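PDB 5JO8: CEP104, which is a centriolar protein whose TOG domain, an all-helical array of paired helices, probably binds tubulin or microtubules. Local coordinates for residues M217-T221 against I250-L254; H176-L181 against R193-V197. One frame throughout, in Å; residues are numbered along the deposited sequence.

Both interactions belong to the helical array of the TOG domain and lie in series along the chain, their centres 14 Å apart. Interaction 2 is the buried one, about 10 Å from the chain centre; it holds the chain leaving helix 173-177 against helix 187-204 with three hydrogen bonds from one arginine and buried leucine and valine contacts beside it. Interaction 1, about 24 Å from the centre and partly exposed, sets helix 213-223 against helix 247-253 with no hydrogen bond between them, relying on methionine, aromatic and aliphatic packing. F219 joins the two: on helix 213-223, it turns away from helix 247-253 and packs against R193, V194 and V197 of interaction 2.

Interaction 1. Residues M217-T221 against I250-L254; sequences MKFAT and ILEYL
M217-T221, in the middle of helix 213-223, faces the last turn of helix 247-253 and the residue after it, with the CA atoms of M217 and Y253 7.7 Å apart and those of T221 and L254 8.3 Å apart. M217 and Y253 bury most of the surface in the contact. Their side chains run past each other in opposite directions, and CB of M217 stands over the middle of one face of the Y253 ring, 3.7 Å from the centroid and 8° off the ring normal, a CH-pi contact. Beyond CB the methionine bends at chi2 and again at chi3, which folds its end into the aliphatic side of the interface: SD of M217 comes to 3.5 Å from CD1 of I250, the two side chains crossing nearly at right angles, and CE lies 4.0 Å from CD2 of L254. The phenol reaches across to the start of K218, where OH of Y253 rests 3.3 Å from CA of K218 without a hydrogen bond across the contact. T221 borders the ring from another direction, its OG1 near the ring plane at the edge, while its CG2 meets CD2 of L254 at 3.8 Å. With chi1 at 58°, OG1 of T221 turns back into its own helix and bonds to O of M217 at 2.7 Å, which fixes the rotation of the T221 side chain. That carbonyl also takes the backbone N-H of T221, the two donors reaching it from opposite faces of its plane. I250 and L254 are backed by F274 of helix 265-276, and M217 also touches I239 of helix 229-245. Apolar packing between helix 213-223 and the short helix 247-253, with helix 229-245 between them in the chain, is in keeping with the HEAT-like helical arrays from which TOG domains are built.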
ATOM      1  N   MET A 217      -6.494 -16.319  -7.061  1.00 19.98           N
ATOM      2  CA  MET A 217      -5.929 -17.347  -7.926  1.00 19.32           C
ATOM      3  C   MET A 217      -5.168 -16.762  -9.116  1.00 17.81           C
ATOM      4  O   MET A 217      -4.128 -17.280  -9.510  1.00 20.72           O
ATOM      5  CB  MET A 217      -6.999 -18.335  -8.399  1.00 21.40           C
ATOM      6  CG  MET A 217      -7.405 -19.359  -7.348  1.00 22.62           C
ATOM      7  SD  MET A 217      -6.025 -20.291  -6.654  1.00 22.83           S
ATOM      8  CE  MET A 217      -5.712 -21.429  -7.989  1.00 24.24           C
ATOM      9  N   LYS A 218      -5.696 -15.688  -9.702  1.00 19.82           N
ATOM     10  CA  LYS A 218      -4.974 -15.042 -10.788  1.00 22.60           C
ATOM     11  C   LYS A 218      -3.609 -14.555 -10.295  1.00 19.08           C
ATOM     12  O   LYS A 218      -2.576 -14.810 -10.916  1.00 21.34           O
ATOM     13  CB  LYS A 218      -5.780 -13.885 -11.379  1.00 22.73           C
ATOM     14  CG  LYS A 218      -4.968 -13.035 -12.323  1.00 26.50           C
ATOM     15  CD  LYS A 218      -5.771 -11.876 -12.876  1.00 51.03           C
ATOM     16  CE  LYS A 218      -6.686 -12.313 -14.007  1.00 59.04           C
ATOM     17  NZ  LYS A 218      -7.978 -12.893 -13.540  1.00 57.70           N
ATOM     18  N   PHE A 219      -3.614 -13.873  -9.154  1.00 18.63           N
ATOM     19  CA  PHE A 219      -2.371 -13.381  -8.564  1.00 18.95           C
ATOM     20  C   PHE A 219      -1.392 -14.507  -8.227  1.00 18.67           C
ATOM     21  O   PHE A 219      -0.232 -14.482  -8.645  1.00 19.49           O
ATOM     22  CB  PHE A 219      -2.661 -12.549  -7.311  1.00 18.55           C
ATOM     23  CG  PHE A 219      -1.424 -12.175  -6.545  1.00 20.50           C
ATOM     24  CD1 PHE A 219      -0.619 -11.129  -6.965  1.00 19.59           C
ATOM     25  CD2 PHE A 219      -1.042 -12.898  -5.411  1.00 21.75           C
ATOM     26  CE1 PHE A 219       0.535 -10.791  -6.266  1.00 20.03           C
ATOM     27  CE2 PHE A 219       0.107 -12.564  -4.707  1.00 21.83           C
ATOM     28  CZ  PHE A 219       0.893 -11.509  -5.129  1.00 20.81           C
ATOM     29  N   ALA A 220      -1.870 -15.494  -7.472  1.00 18.50           N
ATOM     30  CA  ALA A 220      -1.014 -16.578  -6.988  1.00 18.47           C
ATOM     31  C   ALA A 220      -0.450 -17.409  -8.134  1.00 18.27           C
ATOM     32  O   ALA A 220       0.727 -17.776  -8.111  1.00 18.74           O
ATOM     33  CB  ALA A 220      -1.781 -17.464  -6.016  1.00 21.84           C
ATOM     34  N   THR A 221      -1.269 -17.703  -9.142  1.00 19.44           N
ATOM     35  CA  THR A 221      -0.771 -18.523 -10.236  1.00 18.46           C
ATOM     36  C   THR A 221       0.237 -17.718 -11.059  1.00 19.91           C
ATOM     37  O   THR A 221       1.201 -18.270 -11.593  1.00 23.74           O
ATOM     38  CB  THR A 221      -1.898 -19.118 -11.120  1.00 24.00           C
ATOM     39  OG1 THR A 221      -2.702 -18.067 -11.663  1.00 23.64           O
ATOM     40  CG2 THR A 221      -2.780 -20.068 -10.312  1.00 23.71           C
ATOM     41  N   ILE A 250     -10.682 -24.283  -7.001  1.00 21.61           N
ATOM     42  CA  ILE A 250      -9.248 -24.287  -7.229  1.00 21.00           C
ATOM     43  C   ILE A 250      -8.865 -25.286  -8.307  1.00 22.24           C
ATOM     44  O   ILE A 250      -8.100 -24.970  -9.223  1.00 21.82           O
ATOM     45  CB  ILE A 250      -8.476 -24.531  -5.925  1.00 20.91           C
ATOM     46  CG1 ILE A 250      -8.797 -23.445  -4.893  1.00 31.39           C
ATOM     47  CG2 ILE A 250      -6.988 -24.610  -6.204  1.00 22.72           C
ATOM     48  CD1 ILE A 250      -8.790 -22.047  -5.429  1.00 30.32           C
ATOM     49  N   LEU A 251      -9.397 -26.500  -8.210  1.00 21.76           N
ATOM     50  CA  LEU A 251      -9.088 -27.521  -9.203  1.00 22.72           C
ATOM     51  C   LEU A 251      -9.590 -27.137 -10.598  1.00 21.43           C
ATOM     52  O   LEU A 251      -8.969 -27.478 -11.607  1.00 25.73           O
ATOM     53  CB  LEU A 251      -9.669 -28.868  -8.775  1.00 22.72           C
ATOM     54  CG  LEU A 251      -8.999 -29.461  -7.540  1.00 23.26           C
ATOM     55  CD1 LEU A 251      -9.833 -30.616  -7.004  1.00 30.87           C
ATOM     56  CD2 LEU A 251      -7.592 -29.916  -7.884  1.00 26.54           C
ATOM     57  N   GLU A 252     -10.714 -26.433 -10.637  1.00 22.01           N
ATOM     58  CA  GLU A 252     -11.289 -25.963 -11.895  1.00 20.78           C
ATOM     59  C   GLU A 252     -10.469 -24.829 -12.499  1.00 23.96           C
ATOM     60  O   GLU A 252     -10.539 -24.577 -13.698  1.00 21.39           O
ATOM     61  CB  GLU A 252     -12.737 -25.523 -11.681  1.00 27.79           C
ATOM     62  CG  GLU A 252     -13.718 -26.688 -11.546  1.00 33.91           C
ATOM     63  CD  GLU A 252     -14.971 -26.306 -10.782  1.00 51.61           C
ATOM     64  OE1 GLU A 252     -15.127 -25.110 -10.450  1.00 41.24           O
ATOM     65  OE2 GLU A 252     -15.793 -27.205 -10.500  1.00 51.86           O
ATOM     66  N   TYR A 253      -9.683 -24.152 -11.670  1.00 21.58           N
ATOM     67  CA  TYR A 253      -8.900 -23.026 -12.151  1.00 21.06           C
ATOM     68  C   TYR A 253      -7.603 -23.496 -12.783  1.00 19.78           C
ATOM     69  O   TYR A 253      -7.188 -23.007 -13.840  1.00 17.84           O
ATOM     70  CB  TYR A 253      -8.599 -22.054 -10.998  1.00 19.08           C
ATOM     71  CG  TYR A 253      -8.101 -20.705 -11.465  1.00 21.11           C
ATOM     72  CD1 TYR A 253      -8.998 -19.690 -11.768  1.00 20.56           C
ATOM     73  CD2 TYR A 253      -6.747 -20.444 -11.617  1.00 21.30           C
ATOM     74  CE1 TYR A 253      -8.555 -18.446 -12.218  1.00 21.06           C
ATOM     75  CE2 TYR A 253      -6.290 -19.203 -12.064  1.00 19.92           C
ATOM     76  CZ  TYR A 253      -7.206 -18.211 -12.355  1.00 20.96           C
ATOM     77  OH  TYR A 253      -6.773 -16.981 -12.797  1.00 23.21           O
ATOM     78  N   LEU A 254      -6.952 -24.442 -12.104  1.00 19.92           N
ATOM     79  CA  LEU A 254      -5.614 -24.858 -12.458  1.00 19.14           C
ATOM     80  C   LEU A 254      -5.650 -25.741 -13.682  1.00 20.05           C
ATOM     81  O   LEU A 254      -6.715 -26.269 -14.046  1.00 21.77           O
ATOM     82  CB  LEU A 254      -4.986 -25.602 -11.270  1.00 18.08           C
ATOM     83  CG  LEU A 254      -4.725 -24.720 -10.048  1.00 23.37           C
ATOM     84  CD1 LEU A 254      -4.490 -25.584  -8.820  1.00 22.32           C
ATOM     85  CD2 LEU A 254      -3.524 -23.800 -10.282  1.00 24.63           C
TER

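Interaction 2. Residues H176-L181 against R193-V197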
ATOM      1  N   HIS A 176      -5.447  -3.756  -5.027  1.00 21.04           N
ATOM      2  CA  HIS A 176      -4.121  -3.295  -5.413  1.00 25.38           C
ATOM      3  C   HIS A 176      -3.088  -4.410  -5.215  1.00 24.40           C
ATOM      4  O   HIS A 176      -2.214  -4.610  -6.053  1.00 28.65           O
ATOM      5  CB  HIS A 176      -3.725  -2.086  -4.570  1.00 28.91           C
ATOM      6  CG  HIS A 176      -2.803  -1.136  -5.266  1.00 48.01           C
ATOM      7  ND1 HIS A 176      -1.493  -1.447  -5.562  1.00 45.13           N
ATOM      8  CD2 HIS A 176      -3.000   0.124  -5.717  1.00 26.81           C
ATOM      9  CE1 HIS A 176      -0.923  -0.422  -6.169  1.00 30.77           C
ATOM     10  NE2 HIS A 176      -1.818   0.545  -6.278  1.00 54.17           N
ATOM     11  N   LEU A 177      -3.197  -5.120  -4.098  1.00 18.97           N
ATOM     12  CA  LEU A 177      -2.233  -6.174  -3.760  1.00 20.79           C
ATOM     13  C   LEU A 177      -2.231  -7.381  -4.704  1.00 21.90           C
ATOM     14  O   LEU A 177      -1.195  -8.037  -4.847  1.00 23.09           O
ATOM     15  CB  LEU A 177      -2.450  -6.646  -2.328  1.00 18.38           C
ATOM     16  CG  LEU A 177      -2.064  -5.677  -1.212  1.00 22.27           C
ATOM     17  CD1 LEU A 177      -2.445  -6.273   0.099  1.00 24.88           C
ATOM     18  CD2 LEU A 177      -0.584  -5.289  -1.225  1.00 29.58           C
ATOM     19  N   VAL A 178      -3.371  -7.681  -5.325  1.00 19.40           N
ATOM     20  CA  VAL A 178      -3.470  -8.833  -6.232  1.00 19.99           C
ATOM     21  C   VAL A 178      -3.231  -8.526  -7.705  1.00 23.25           C
ATOM     22  O   VAL A 178      -3.467  -9.366  -8.570  1.00 22.81           O
ATOM     23  CB  VAL A 178      -4.770  -9.640  -6.027  1.00 20.61           C
ATOM     24  CG1 VAL A 178      -4.875 -10.134  -4.598  1.00 23.02           C
ATOM     25  CG2 VAL A 178      -5.993  -8.826  -6.437  1.00 18.74           C
ATOM     26  N   GLN A 179      -2.753  -7.322  -7.997  1.00 22.40           N
ATOM     27  CA  GLN A 179      -2.432  -6.997  -9.376  1.00 25.56           C
ATOM     28  C   GLN A 179      -1.213  -7.795  -9.830  1.00 31.12           C
ATOM     29  O   GLN A 179      -0.436  -8.263  -9.004  1.00 27.38           O
ATOM     30  CB  GLN A 179      -2.229  -5.486  -9.544  1.00 32.03           C
ATOM     31  CG  GLN A 179      -3.515  -4.685  -9.317  1.00 35.92           C
ATOM     32  CD  GLN A 179      -4.711  -5.280 -10.062  1.00 44.06           C
ATOM     33  OE1 GLN A 179      -4.781  -5.221 -11.291  1.00 55.68           O
ATOM     34  NE2 GLN A 179      -5.649  -5.871  -9.317  1.00 34.17           N
ATOM     35  N   LEU A 180      -1.068  -7.960 -11.142  1.00 30.14           N
ATOM     36  CA  LEU A 180      -0.025  -8.809 -11.720  1.00 36.53           C
ATOM     37  C   LEU A 180       1.361  -8.551 -11.134  1.00 24.07           C
ATOM     38  O   LEU A 180       1.779  -7.405 -10.978  1.00 29.03           O
ATOM     39  CB  LEU A 180       0.029  -8.633 -13.241  1.00 40.05           C
ATOM     40  CG  LEU A 180       1.039  -9.510 -13.985  1.00 53.44           C
ATOM     41  CD1 LEU A 180       0.436 -10.874 -14.296  1.00 55.61           C
ATOM     42  CD2 LEU A 180       1.545  -8.830 -15.252  1.00 52.64           C
ATOM     43  N   LEU A 181       2.056  -9.631 -10.802  1.00 29.11           N
ATOM     44  CA  LEU A 181       3.441  -9.566 -10.371  1.00 27.64           C
ATOM     45  C   LEU A 181       4.276 -10.135 -11.513  1.00 32.40           C
ATOM     46  O   LEU A 181       4.119 -11.299 -11.873  1.00 34.41           O
ATOM     47  CB  LEU A 181       3.626 -10.408  -9.111  1.00 33.34           C
ATOM     48  CG  LEU A 181       4.983 -10.394  -8.415  1.00 35.35           C
ATOM     49  CD1 LEU A 181       5.223  -9.061  -7.716  1.00 32.14           C
ATOM     50  CD2 LEU A 181       5.072 -11.552  -7.433  1.00 37.90           C
ATOM     51  N   ARG A 193       5.167  -8.506  -1.579  1.00 18.27           N
ATOM     52  CA  ARG A 193       3.825  -8.556  -2.141  1.00 17.76           C
ATOM     53  C   ARG A 193       3.132  -9.881  -1.852  1.00 17.98           C
ATOM     54  O   ARG A 193       1.988  -9.892  -1.409  1.00 17.89           O
ATOM     55  CB  ARG A 193       3.819  -8.261  -3.639  1.00 22.53           C
ATOM     56  CG  ARG A 193       2.407  -8.053  -4.175  1.00 23.25           C
ATOM     57  CD  ARG A 193       2.112  -6.576  -4.477  1.00 23.49           C
ATOM     58  NE  ARG A 193       2.604  -6.235  -5.810  1.00 30.19           N
ATOM     59  CZ  ARG A 193       2.019  -6.612  -6.942  1.00 36.36           C
ATOM     60  NH1 ARG A 193       0.912  -7.343  -6.911  1.00 30.65           N
ATOM     61  NH2 ARG A 193       2.548  -6.270  -8.108  1.00 39.49           N
ATOM     62  N   VAL A 194       3.806 -11.010  -2.079  1.00 18.36           N
ATOM     63  CA  VAL A 194       3.147 -12.284  -1.796  1.00 18.84           C
ATOM     64  C   VAL A 194       2.859 -12.452  -0.308  1.00 17.52           C
ATOM     65  O   VAL A 194       1.830 -13.012   0.073  1.00 18.75           O
ATOM     66  CB  VAL A 194       3.887 -13.491  -2.398  1.00 15.83           C
ATOM     67  CG1 VAL A 194       3.806 -13.439  -3.906  1.00 18.16           C
ATOM     68  CG2 VAL A 194       5.350 -13.530  -1.944  1.00 19.77           C
ATOM     69  N   GLU A 195       3.759 -11.957   0.539  1.00 17.97           N
ATOM     70  CA  GLU A 195       3.554 -12.080   1.967  1.00 18.06           C
ATOM     71  C   GLU A 195       2.389 -11.213   2.444  1.00 17.05           C
ATOM     72  O   GLU A 195       1.638 -11.623   3.329  1.00 20.27           O
ATOM     73  CB  GLU A 195       4.834 -11.720   2.727  1.00 17.71           C
ATOM     74  CG  GLU A 195       5.956 -12.708   2.549  1.00 21.85           C
ATOM     75  CD  GLU A 195       7.225 -12.240   3.234  1.00 27.40           C
ATOM     76  OE1 GLU A 195       7.412 -11.009   3.381  1.00 35.10           O
ATOM     77  OE2 GLU A 195       8.028 -13.101   3.630  1.00 32.19           O
ATOM     78  N   LEU A 196       2.256 -10.021   1.868  1.00 19.60           N
ATOM     79  CA  LEU A 196       1.125  -9.140   2.181  1.00 17.89           C
ATOM     80  C   LEU A 196      -0.212  -9.777   1.826  1.00 17.21           C
ATOM     81  O   LEU A 196      -1.155  -9.746   2.620  1.00 21.11           O
ATOM     82  CB  LEU A 196       1.260  -7.790   1.472  1.00 22.21           C
ATOM     83  CG  LEU A 196       2.066  -6.757   2.261  1.00 22.81           C
ATOM     84  CD1 LEU A 196       2.433  -5.570   1.388  1.00 22.35           C
ATOM     85  CD2 LEU A 196       1.275  -6.298   3.473  1.00 21.88           C
ATOM     86  N   VAL A 197      -0.288 -10.362   0.635  1.00 17.75           N
ATOM     87  CA  VAL A 197      -1.495 -11.057   0.216  1.00 19.00           C
ATOM     88  C   VAL A 197      -1.771 -12.212   1.175  1.00 18.55           C
ATOM     89  O   VAL A 197      -2.888 -12.352   1.671  1.00 22.12           O
ATOM     90  CB  VAL A 197      -1.396 -11.556  -1.250  1.00 17.58           C
ATOM     91  CG1 VAL A 197      -2.591 -12.442  -1.597  1.00 21.10           C
ATOM     92  CG2 VAL A 197      -1.317 -10.371  -2.216  1.00 20.30           C
TER
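R193 reaches from helix 187-204 into the bend that follows helix 173-177, its guanidinium lying with its edge toward three backbone carbonyls. NH1 of R193 gives two bonds, to O of Q179 at 2.7 Å, nearly straight at 169°, and to O of L177 at 3.0 Å, more bent at 150°. NH2 of R193 gives the third, to O of L180 at 3.2 Å. All three oxygens lie close to the guanidinium plane, although the donors stand above the carbonyl planes of L177 and L180 and are tilted from that of Q179. The arginine chain, bent at chi2 and chi3, curls so that CD passes O of L177 before the head turns to the other carbonyls. One face of the R193 guanidinium carries CD1 of L181, offset toward the rim, 3.9 Å from NH2 of R193; F219 of helix 213-223 also packs on R193. In the all-helical TOG array, the three carbonyl bonds tie the linker between helices 173-177 and 187-204 to the latter helix, with V178 the first residue to leave helical geometry. Beside the arginine, L177 crosses L196 at about a right angle, CD2 to CD1 at 4.0 Å, and CB of L177 meets CG2 of V197 at 3.9 Å. L181 crosses V194 likewise, CD2 of L181 lying 4.2 Å from CG1 of V194, and V231 of helix 229-245 touches both.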